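Local structure of activating signal cointegrator 1 complex subunit 2 (Homo sapiens, 6YXQ) at residues 39-47 against 93-103; 130-138 against 150-160. The protein binds K63-linked polyubiquitin chains and, as part of the ASCC complex, recruits ASCC3 and ALKBH3 to sites of DNA damage. One frame throughout, in Å; residues are numbered along the deposited sequence.

Contact 1: residues 39-47 against 93-103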
loop_
_atom_site.group_PDB
_atom_site.type_symbol
_atom_site.label_atom_id
_atom_site.label_comp_id
_atom_site.label_asym_id
_atom_site.label_seq_id
_atom_site.Cartn_x
_atom_site.Cartn_y
_atom_site.Cartn_z
ATOM N N ARG B 39 3.120 -2.368 22.234
ATOM C CA ARG B 39 3.997 -2.691 21.117
ATOM C C ARG B 39 4.330 -1.432 20.327
ATOM O O ARG B 39 3.439 -0.769 19.787
ATOM C CB ARG B 39 3.357 -3.724 20.200
ATOM C CG ARG B 39 4.293 -4.182 19.102
ATOM C CD ARG B 39 3.796 -5.469 18.500
ATOM N NE ARG B 39 4.794 -6.526 18.405
ATOM C CZ ARG B 39 4.676 -7.704 19.002
ATOM N NH1 ARG B 39 5.620 -8.622 18.860
ATOM N NH2 ARG B 39 3.612 -7.958 19.752
ATOM N N TYR B 40 5.615 -1.116 20.253
ATOM C CA TYR B 40 6.082 -0.014 19.434
ATOM C C TYR B 40 6.023 -0.392 17.957
ATOM O O TYR B 40 6.201 -1.554 17.583
ATOM C CB TYR B 40 7.510 0.331 19.833
ATOM C CG TYR B 40 8.046 1.649 19.362
ATOM C CD1 TYR B 40 7.767 2.824 20.051
ATOM C CD2 TYR B 40 8.885 1.713 18.262
ATOM C CE1 TYR B 40 8.285 4.033 19.628
ATOM C CE2 TYR B 40 9.402 2.910 17.831
ATOM C CZ TYR B 40 9.099 4.068 18.511
ATOM O OH TYR B 40 9.632 5.260 18.078
ATOM N N PHE B 41 5.770 0.606 17.116
ATOM C CA PHE B 41 5.747 0.445 15.667
ATOM C C PHE B 41 6.763 1.395 15.050
ATOM O O PHE B 41 6.721 2.603 15.311
ATOM C CB PHE B 41 4.359 0.746 15.097
ATOM C CG PHE B 41 3.414 -0.415 15.130
ATOM C CD1 PHE B 41 2.656 -0.681 16.261
ATOM C CD2 PHE B 41 3.259 -1.223 14.018
ATOM C CE1 PHE B 41 1.773 -1.750 16.287
ATOM C CE2 PHE B 41 2.377 -2.286 14.035
ATOM C CZ PHE B 41 1.634 -2.553 15.173
ATOM N N VAL B 42 7.665 0.859 14.231
ATOM C CA VAL B 42 8.620 1.703 13.526
ATOM C C VAL B 42 8.097 2.024 12.131
ATOM O O VAL B 42 7.233 1.338 11.578
ATOM C CB VAL B 42 10.027 1.073 13.446
ATOM C CG1 VAL B 42 10.510 0.727 14.812
ATOM C CG2 VAL B 42 10.031 -0.151 12.534
ATOM N N LEU B 43 8.643 3.089 11.556
ATOM C CA LEU B 43 8.253 3.534 10.233
ATOM C C LEU B 43 8.881 2.648 9.164
ATOM O O LEU B 43 9.859 1.934 9.400
ATOM C CB LEU B 43 8.667 4.989 10.016
ATOM C CG LEU B 43 8.183 5.938 11.109
ATOM C CD1 LEU B 43 9.227 7.002 11.380
ATOM C CD2 LEU B 43 6.848 6.569 10.738
ATOM N N TYR B 44 8.305 2.718 7.968
ATOM C CA TYR B 44 8.733 1.919 6.830
ATOM C C TYR B 44 9.603 2.765 5.906
ATOM O O TYR B 44 9.260 3.911 5.595
ATOM C CB TYR B 44 7.518 1.369 6.079
ATOM C CG TYR B 44 7.839 0.691 4.765
ATOM C CD1 TYR B 44 7.933 1.421 3.585
ATOM C CD2 TYR B 44 8.038 -0.681 4.701
ATOM C CE1 TYR B 44 8.227 0.807 2.384
ATOM C CE2 TYR B 44 8.330 -1.302 3.502
ATOM C CZ TYR B 44 8.423 -0.553 2.348
ATOM O OH TYR B 44 8.711 -1.168 1.155
ATOM N N LYS B 45 10.733 2.201 5.482
ATOM C CA LYS B 45 11.563 2.793 4.455
ATOM C C LYS B 45 11.734 1.802 3.310
ATOM O O LYS B 45 11.926 0.605 3.551
ATOM C CB LYS B 45 12.939 3.192 5.013
ATOM C CG LYS B 45 12.888 4.135 6.211
ATOM C CD LYS B 45 13.972 5.205 6.136
ATOM C CE LYS B 45 14.282 5.793 7.510
ATOM N NZ LYS B 45 13.246 6.771 7.956
ATOM N N PRO B 46 11.654 2.257 2.064
ATOM C CA PRO B 46 11.728 1.336 0.923
ATOM C C PRO B 46 13.146 0.839 0.707
ATOM O O PRO B 46 14.106 1.427 1.228
ATOM C CB PRO B 46 11.252 2.202 -0.253
ATOM C CG PRO B 46 11.606 3.594 0.155
ATOM C CD PRO B 46 11.424 3.650 1.644
ATOM N N PRO B 47 13.318 -0.241 -0.056
ATOM C CA PRO B 47 14.658 -0.835 -0.249
ATOM C C PRO B 47 15.579 0.077 -1.039
ATOM O O PRO B 47 15.113 0.987 -1.741
ATOM C CB PRO B 47 14.357 -2.130 -1.025
ATOM C CG PRO B 47 12.989 -1.954 -1.585
ATOM C CD PRO B 47 12.254 -1.098 -0.607
ATOM N N LYS B 93 0.948 5.833 11.873
ATOM C CA LYS B 93 2.050 6.492 11.179
ATOM C C LYS B 93 2.895 5.486 10.414
ATOM O O LYS B 93 3.402 5.790 9.330
ATOM C CB LYS B 93 2.892 7.288 12.174
ATOM C CG LYS B 93 2.058 8.218 13.043
ATOM C CD LYS B 93 2.814 9.473 13.404
ATOM C CE LYS B 93 4.300 9.197 13.546
ATOM N NZ LYS B 93 4.980 10.283 14.306
ATOM N N CYS B 94 3.024 4.266 10.943
ATOM C CA CYS B 94 3.722 3.211 10.215
ATOM C C CYS B 94 2.989 2.857 8.925
ATOM O O CYS B 94 3.611 2.707 7.861
ATOM C CB CYS B 94 3.874 1.982 11.116
ATOM S SG CYS B 94 4.370 0.433 10.298
ATOM N N LEU B 95 1.661 2.726 8.999
ATOM C CA LEU B 95 0.899 2.391 7.799
ATOM C C LEU B 95 0.940 3.527 6.781
ATOM O O LEU B 95 1.064 3.283 5.571
ATOM C CB LEU B 95 -0.540 2.045 8.173
ATOM C CG LEU B 95 -0.734 0.734 8.939
ATOM C CD1 LEU B 95 -2.001 0.770 9.779
ATOM C CD2 LEU B 95 -0.773 -0.443 7.978
ATOM N N ASP B 96 0.837 4.774 7.251
ATOM C CA ASP B 96 1.018 5.922 6.368
ATOM C C ASP B 96 2.385 5.884 5.698
ATOM O O ASP B 96 2.503 6.177 4.504
ATOM C CB ASP B 96 0.840 7.221 7.155
ATOM C CG ASP B 96 0.651 8.431 6.260
ATOM O OD1 ASP B 96 1.524 8.686 5.404
ATOM O OD2 ASP B 96 -0.374 9.130 6.414
ATOM N N SER B 97 3.429 5.525 6.455
ATOM C CA SER B 97 4.774 5.433 5.895
ATOM C C SER B 97 4.819 4.430 4.757
ATOM O O SER B 97 5.351 4.718 3.673
ATOM C CB SER B 97 5.767 5.019 6.980
ATOM O OG SER B 97 5.422 5.586 8.226
ATOM N N TYR B 98 4.282 3.232 4.998
ATOM C CA TYR B 98 4.291 2.211 3.955
ATOM C C TYR B 98 3.536 2.692 2.724
ATOM O O TYR B 98 4.062 2.653 1.608
ATOM C CB TYR B 98 3.707 0.892 4.470
ATOM C CG TYR B 98 3.638 -0.186 3.404
ATOM C CD1 TYR B 98 4.739 -0.992 3.126
ATOM C CD2 TYR B 98 2.478 -0.389 2.666
ATOM C CE1 TYR B 98 4.682 -1.977 2.141
ATOM C CE2 TYR B 98 2.414 -1.369 1.681
ATOM C CZ TYR B 98 3.515 -2.160 1.424
ATOM O OH TYR B 98 3.449 -3.131 0.449
ATOM N N LEU B 99 2.304 3.175 2.905
ATOM C CA LEU B 99 1.515 3.611 1.755
ATOM C C LEU B 99 2.223 4.720 0.980
ATOM O O LEU B 99 2.236 4.717 -0.258
ATOM C CB LEU B 99 0.136 4.080 2.213
ATOM C CG LEU B 99 -0.851 3.000 2.659
ATOM C CD1 LEU B 99 -2.168 3.634 3.081
ATOM C CD2 LEU B 99 -1.068 1.971 1.564
ATOM N N ARG B 100 2.836 5.668 1.691
ATOM C CA ARG B 100 3.471 6.799 1.028
ATOM C C ARG B 100 4.706 6.372 0.247
ATOM O O ARG B 100 4.950 6.886 -0.850
ATOM C CB ARG B 100 3.837 7.868 2.058
ATOM C CG ARG B 100 4.677 9.011 1.500
ATOM C CD ARG B 100 4.854 10.127 2.531
ATOM N NE ARG B 100 5.399 11.346 1.937
ATOM C CZ ARG B 100 5.552 12.494 2.589
ATOM N NH1 ARG B 100 5.201 12.584 3.865
ATOM N NH2 ARG B 100 6.056 13.552 1.966
ATOM N N TYR B 101 5.498 5.435 0.785
ATOM C CA TYR B 101 6.827 5.198 0.235
ATOM C C TYR B 101 7.009 3.870 -0.488
ATOM O O TYR B 101 8.018 3.711 -1.183
ATOM C CB TYR B 101 7.882 5.321 1.343
ATOM C CG TYR B 101 8.042 6.737 1.855
ATOM C CD1 TYR B 101 8.503 7.752 1.022
ATOM C CD2 TYR B 101 7.730 7.061 3.166
ATOM C CE1 TYR B 101 8.646 9.054 1.484
ATOM C CE2 TYR B 101 7.873 8.358 3.637
ATOM C CZ TYR B 101 8.329 9.349 2.794
ATOM O OH TYR B 101 8.469 10.632 3.275
ATOM N N VAL B 102 6.071 2.930 -0.379
ATOM C CA VAL B 102 6.284 1.614 -0.990
ATOM C C VAL B 102 6.390 1.770 -2.500
ATOM O O VAL B 102 5.603 2.523 -3.105
ATOM C CB VAL B 102 5.147 0.645 -0.605
ATOM C CG1 VAL B 102 3.794 1.181 -1.031
ATOM C CG2 VAL B 102 5.386 -0.727 -1.214
ATOM N N PRO B 103 7.356 1.131 -3.154
ATOM C CA PRO B 103 7.483 1.288 -4.606
ATOM C C PRO B 103 6.268 0.734 -5.332
ATOM O O PRO B 103 5.774 -0.352 -5.020
ATOM C CB PRO B 103 8.756 0.499 -4.940
ATOM C CG PRO B 103 8.942 -0.437 -3.790
ATOM C CD PRO B 103 8.437 0.307 -2.591
#
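Tyr44 lies with one ring face against the edge of the Tyr98 ring in a T-shaped stack, the centroids 4.9 Å apart and the planes at 73°. CD1 of Tyr98 stands over the centre of the Tyr44 ring and comes within 3.6 Å of its CE2. With CG anti to the backbone N (chi1 172°), the Tyr44 ring swings in against the helix; its CE1 then reaches CA of Val102, 4.0 Å away, where the chain leaves helix 89-101. The hydroxyl passes on to Gln120 of helix 114-135, with which it hydrogen-bonds. Farther along, Pro46 crosses Tyr101 obliquely, its CD 3.9 Å from Tyr101 CB, while its CB also meets CD of Pro103. In the other direction CD2 of Leu43 reaches Ser97 OG and the carbonyl oxygen of Lys93, and CB of Phe41 meets CB of Cys94 at 4.2 Å. With an alanine in place of Tyr44, the Tyr98 edge would probably lose the aromatic face it points into, and Gln120 its hydroxyl partner. The extended segment 39-47 is thus laid along the last turns of the helix mainly by apolar and aromatic packing, with the tyrosine hydroxyl carrying a polar link to helix 114-135.

Contact 2: residues 130-138 against 150-160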
loop_
_atom_site.group_PDB
_atom_site.type_symbol
_atom_site.label_atom_id
_atom_site.label_comp_id
_atom_site.label_asym_id
_atom_site.label_seq_id
_atom_site.Cartn_x
_atom_site.Cartn_y
_atom_site.Cartn_z
ATOM N N THR B 130 -4.861 -5.544 6.929
ATOM C CA THR B 130 -5.116 -4.575 7.992
ATOM C C THR B 130 -6.131 -3.525 7.549
ATOM O O THR B 130 -7.083 -3.198 8.279
ATOM C CB THR B 130 -3.806 -3.910 8.402
ATOM O OG1 THR B 130 -2.844 -4.922 8.720
ATOM C CG2 THR B 130 -4.018 -3.009 9.602
ATOM N N PHE B 131 -5.944 -2.979 6.348
ATOM C CA PHE B 131 -6.884 -1.962 5.897
ATOM C C PHE B 131 -8.268 -2.549 5.651
ATOM O O PHE B 131 -9.271 -1.867 5.883
ATOM C CB PHE B 131 -6.334 -1.243 4.667
ATOM C CG PHE B 131 -5.424 -0.114 5.023
ATOM C CD1 PHE B 131 -5.946 1.090 5.473
ATOM C CD2 PHE B 131 -4.047 -0.272 4.986
ATOM C CE1 PHE B 131 -5.110 2.134 5.843
ATOM C CE2 PHE B 131 -3.201 0.770 5.358
ATOM C CZ PHE B 131 -3.734 1.974 5.785
ATOM N N LEU B 132 -8.347 -3.811 5.224
ATOM C CA LEU B 132 -9.643 -4.482 5.144
ATOM C C LEU B 132 -10.313 -4.546 6.510
ATOM O O LEU B 132 -11.513 -4.261 6.648
ATOM C CB LEU B 132 -9.469 -5.890 4.583
ATOM C CG LEU B 132 -10.624 -6.459 3.759
ATOM C CD1 LEU B 132 -10.172 -7.761 3.163
ATOM C CD2 LEU B 132 -11.890 -6.664 4.571
ATOM N N ARG B 133 -9.557 -4.960 7.529
ATOM C CA ARG B 133 -10.132 -5.060 8.864
ATOM C C ARG B 133 -10.696 -3.725 9.317
ATOM O O ARG B 133 -11.795 -3.667 9.881
ATOM C CB ARG B 133 -9.094 -5.562 9.866
ATOM C CG ARG B 133 -9.729 -6.247 11.053
ATOM C CD ARG B 133 -8.726 -7.001 11.894
ATOM N NE ARG B 133 -9.404 -7.749 12.944
ATOM C CZ ARG B 133 -8.787 -8.336 13.961
ATOM N NH1 ARG B 133 -7.467 -8.262 14.068
ATOM N NH2 ARG B 133 -9.491 -8.996 14.870
HETATM N N MSE B 134 -9.969 -2.643 9.062
HETATM C CA MSE B 134 -10.437 -1.334 9.516
HETATM C C MSE B 134 -11.569 -0.767 8.662
HETATM O O MSE B 134 -12.373 0.030 9.139
HETATM C CB MSE B 134 -9.286 -0.345 9.557
HETATM C CG MSE B 134 -8.184 -0.737 10.501
HETATM SE SE MSE B 134 -6.879 0.699 10.659
HETATM C CE MSE B 134 -5.847 0.404 9.063
ATOM N N SER B 135 -11.629 -1.174 7.395
ATOM C CA SER B 135 -12.740 -0.757 6.549
ATOM C C SER B 135 -14.025 -1.485 6.916
ATOM O O SER B 135 -15.117 -0.947 6.711
ATOM C CB SER B 135 -12.397 -0.997 5.084
ATOM O OG SER B 135 -12.188 -2.377 4.855
ATOM N N THR B 136 -13.918 -2.703 7.448
ATOM C CA THR B 136 -15.107 -3.453 7.846
ATOM C C THR B 136 -15.603 -2.987 9.209
ATOM O O THR B 136 -14.829 -2.917 10.168
ATOM C CB THR B 136 -14.818 -4.954 7.897
ATOM O OG1 THR B 136 -13.936 -5.323 6.826
ATOM C CG2 THR B 136 -16.121 -5.749 7.791
ATOM N N HIS B 137 -16.896 -2.678 9.301
ATOM C CA HIS B 137 -17.512 -2.339 10.579
ATOM C C HIS B 137 -18.270 -3.508 11.192
ATOM O O HIS B 137 -18.771 -3.387 12.315
ATOM C CB HIS B 137 -18.450 -1.130 10.431
ATOM C CG HIS B 137 -19.631 -1.371 9.540
ATOM N ND1 HIS B 137 -19.506 -1.780 8.229
ATOM C CD2 HIS B 137 -20.960 -1.238 9.767
ATOM C CE1 HIS B 137 -20.707 -1.900 7.691
ATOM N NE2 HIS B 137 -21.607 -1.579 8.604
ATOM N N LYS B 138 -18.356 -4.636 10.485
ATOM C CA LYS B 138 -19.062 -5.827 10.950
ATOM C C LYS B 138 -18.143 -7.033 10.724
ATOM O O LYS B 138 -18.361 -7.813 9.794
ATOM C CB LYS B 138 -20.397 -5.999 10.216
ATOM C CG LYS B 138 -21.324 -4.784 10.250
ATOM C CD LYS B 138 -21.856 -4.541 11.649
ATOM C CE LYS B 138 -22.981 -3.515 11.724
ATOM N NZ LYS B 138 -24.256 -4.132 12.193
ATOM N N PHE B 150 -18.553 4.242 14.054
ATOM C CA PHE B 150 -17.461 3.664 13.279
ATOM C C PHE B 150 -16.818 4.710 12.373
ATOM O O PHE B 150 -15.591 4.862 12.357
ATOM C CB PHE B 150 -17.989 2.463 12.484
ATOM C CG PHE B 150 -17.119 2.047 11.335
ATOM C CD1 PHE B 150 -15.902 1.414 11.552
ATOM C CD2 PHE B 150 -17.531 2.267 10.030
ATOM C CE1 PHE B 150 -15.109 1.022 10.484
ATOM C CE2 PHE B 150 -16.745 1.882 8.962
ATOM C CZ PHE B 150 -15.533 1.257 9.188
ATOM N N GLY B 151 -17.635 5.457 11.625
ATOM C CA GLY B 151 -17.084 6.468 10.734
ATOM C C GLY B 151 -16.409 7.603 11.480
ATOM O O GLY B 151 -15.418 8.174 11.004
ATOM N N GLU B 152 -16.947 7.960 12.648
ATOM C CA GLU B 152 -16.269 8.915 13.514
ATOM C C GLU B 152 -14.872 8.422 13.850
ATOM O O GLU B 152 -13.889 9.155 13.679
ATOM C CB GLU B 152 -17.086 9.150 14.785
ATOM C CG GLU B 152 -16.933 10.533 15.393
ATOM C CD GLU B 152 -18.096 10.901 16.296
ATOM O OE1 GLU B 152 -18.414 12.108 16.403
ATOM O OE2 GLU B 152 -18.691 9.981 16.898
ATOM N N ILE B 153 -14.757 7.159 14.281
ATOM C CA ILE B 153 -13.443 6.582 14.577
ATOM C C ILE B 153 -12.525 6.689 13.364
ATOM O O ILE B 153 -11.367 7.133 13.463
ATOM C CB ILE B 153 -13.586 5.117 15.019
ATOM C CG1 ILE B 153 -14.076 5.017 16.461
ATOM C CG2 ILE B 153 -12.268 4.383 14.845
ATOM C CD1 ILE B 153 -14.616 3.642 16.802
ATOM N N LEU B 154 -13.041 6.275 12.199
ATOM C CA LEU B 154 -12.257 6.224 10.966
ATOM C C LEU B 154 -11.679 7.571 10.588
ATOM O O LEU B 154 -10.450 7.745 10.589
ATOM C CB LEU B 154 -13.097 5.714 9.811
ATOM C CG LEU B 154 -13.523 4.273 9.792
ATOM C CD1 LEU B 154 -13.585 3.840 8.344
ATOM C CD2 LEU B 154 -12.534 3.453 10.588
ATOM N N TYR B 155 -12.562 8.514 10.205
ATOM C CA TYR B 155 -12.102 9.870 9.971
ATOM C C TYR B 155 -11.189 10.319 11.068
ATOM O O TYR B 155 -10.292 11.088 10.830
ATOM C CB TYR B 155 -13.240 10.875 9.815
ATOM C CG TYR B 155 -12.800 12.214 9.233
ATOM C CD1 TYR B 155 -12.138 13.201 9.995
ATOM C CD2 TYR B 155 -13.022 12.475 7.898
ATOM C CE1 TYR B 155 -11.754 14.417 9.406
ATOM C CE2 TYR B 155 -12.640 13.684 7.313
ATOM C CZ TYR B 155 -12.007 14.644 8.069
ATOM O OH TYR B 155 -11.629 15.836 7.490
ATOM N N ASN B 156 -11.390 9.940 12.273
ATOM C CA ASN B 156 -10.876 10.977 13.166
ATOM C C ASN B 156 -9.709 10.539 14.008
ATOM O O ASN B 156 -9.187 11.328 14.766
ATOM C CB ASN B 156 -11.890 11.486 14.203
ATOM C CG ASN B 156 -12.335 12.830 13.843
ATOM O OD1 ASN B 156 -11.500 13.749 13.657
ATOM N ND2 ASN B 156 -13.578 13.028 13.684
ATOM N N ASN B 157 -9.315 9.292 13.948
ATOM C CA ASN B 157 -7.965 8.911 14.299
ATOM C C ASN B 157 -7.093 8.826 13.062
ATOM O O ASN B 157 -6.190 7.997 13.026
ATOM C CB ASN B 157 -8.033 7.607 15.079
ATOM C CG ASN B 157 -8.969 7.751 16.277
ATOM O OD1 ASN B 157 -8.568 8.245 17.330
ATOM N ND2 ASN B 157 -10.208 7.295 16.129
ATOM N N PHE B 158 -7.368 9.655 12.036
ATOM C CA PHE B 158 -6.573 9.726 10.795
ATOM C C PHE B 158 -6.333 8.344 10.185
ATOM O O PHE B 158 -5.368 8.130 9.441
ATOM C CB PHE B 158 -5.238 10.449 11.017
ATOM C CG PHE B 158 -5.351 11.953 11.034
ATOM C CD1 PHE B 158 -5.496 12.669 9.850
ATOM C CD2 PHE B 158 -5.331 12.648 12.234
ATOM C CE1 PHE B 158 -5.613 14.052 9.864
ATOM C CE2 PHE B 158 -5.446 14.032 12.254
ATOM C CZ PHE B 158 -5.587 14.735 11.068
ATOM N N LEU B 159 -7.238 7.404 10.472
ATOM C CA LEU B 159 -7.099 6.042 9.961
ATOM C C LEU B 159 -7.209 6.006 8.446
ATOM O O LEU B 159 -6.582 5.169 7.790
ATOM C CB LEU B 159 -8.160 5.134 10.586
ATOM C CG LEU B 159 -8.124 4.945 12.105
ATOM C CD1 LEU B 159 -9.118 3.875 12.542
ATOM C CD2 LEU B 159 -6.720 4.591 12.576
ATOM N N PHE B 160 -8.017 6.897 7.873
ATOM C CA PHE B 160 -8.175 6.995 6.428
ATOM C C PHE B 160 -8.041 8.459 6.035
ATOM O O PHE B 160 -8.867 9.289 6.424
ATOM C CB PHE B 160 -9.520 6.427 5.968
ATOM C CG PHE B 160 -9.568 4.917 5.913
ATOM C CD1 PHE B 160 -9.117 4.233 4.797
ATOM C CD2 PHE B 160 -10.088 4.188 6.969
ATOM C CE1 PHE B 160 -9.172 2.853 4.741
ATOM C CE2 PHE B 160 -10.147 2.807 6.916
ATOM C CZ PHE B 160 -9.686 2.139 5.803
#
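Phe150 has both ring faces covered: CB of His137 sits over the centre of one, 3.5 Å from the centroid in a CH-pi contact, and CG of Leu154 lies on the opposite face toward the rim. At the ring's edge, in plane, is the carbonyl oxygen of Met134. The imidazole of His137 is turned only 30° from the Phe150 plane but slid aside, so the rings barely overlap; its ND1 hydrogen-bonds to Asn186. Phe131 directs its edge toward the face of Phe160 in an offset edge-to-face pair, the centroids 5.7 Å apart and CD1 of Phe131 3.7 Å from CE1 of Phe160. These rings join the C-terminal end of helix 114-135 and the residues just after it to the next helix, 147-156, and its following loop, in the helical N-terminal part of the chain; the short helix segments run at 138°, axes 11.9 Å apart. Selenomethionine Met134 packs its SE against CD1 of Leu159 at 4.3 Å, its CE over one face of Phe131, toward the rim. CE2 of Phe160 nears Met134 CB and CZ nears Ser135 CB. Where helix 114-135 ends, Ser135 OG and Thr136 OG1 both donate to Leu132 O, each at 2.7 Å.

Overall arrangement
Contact 1 is complete along the chain before contact 2 begins, and their centres lie about 18 Å apart. They meet where helix 89-101 packs on helix 114-135, the next in sequence: Leu99 CD1 lies 3.5 Å from Phe131 CZ, and Leu95 CD1 is 3.9 Å from CE of Met134. Helix 89-101 therefore carries segment 39-47 on one side and turns Leu95 and Leu99 to contact 2 on another. ASCC3 lies close to contact 1, where Asp96 forms a salt bridge with Arg15 of the ASCC3 chain and Arg39 donates to the carbonyl of its Gln43. Contact 2 is buried; Leu132 and Arg133, outside it, pack on the ASCC3 chain.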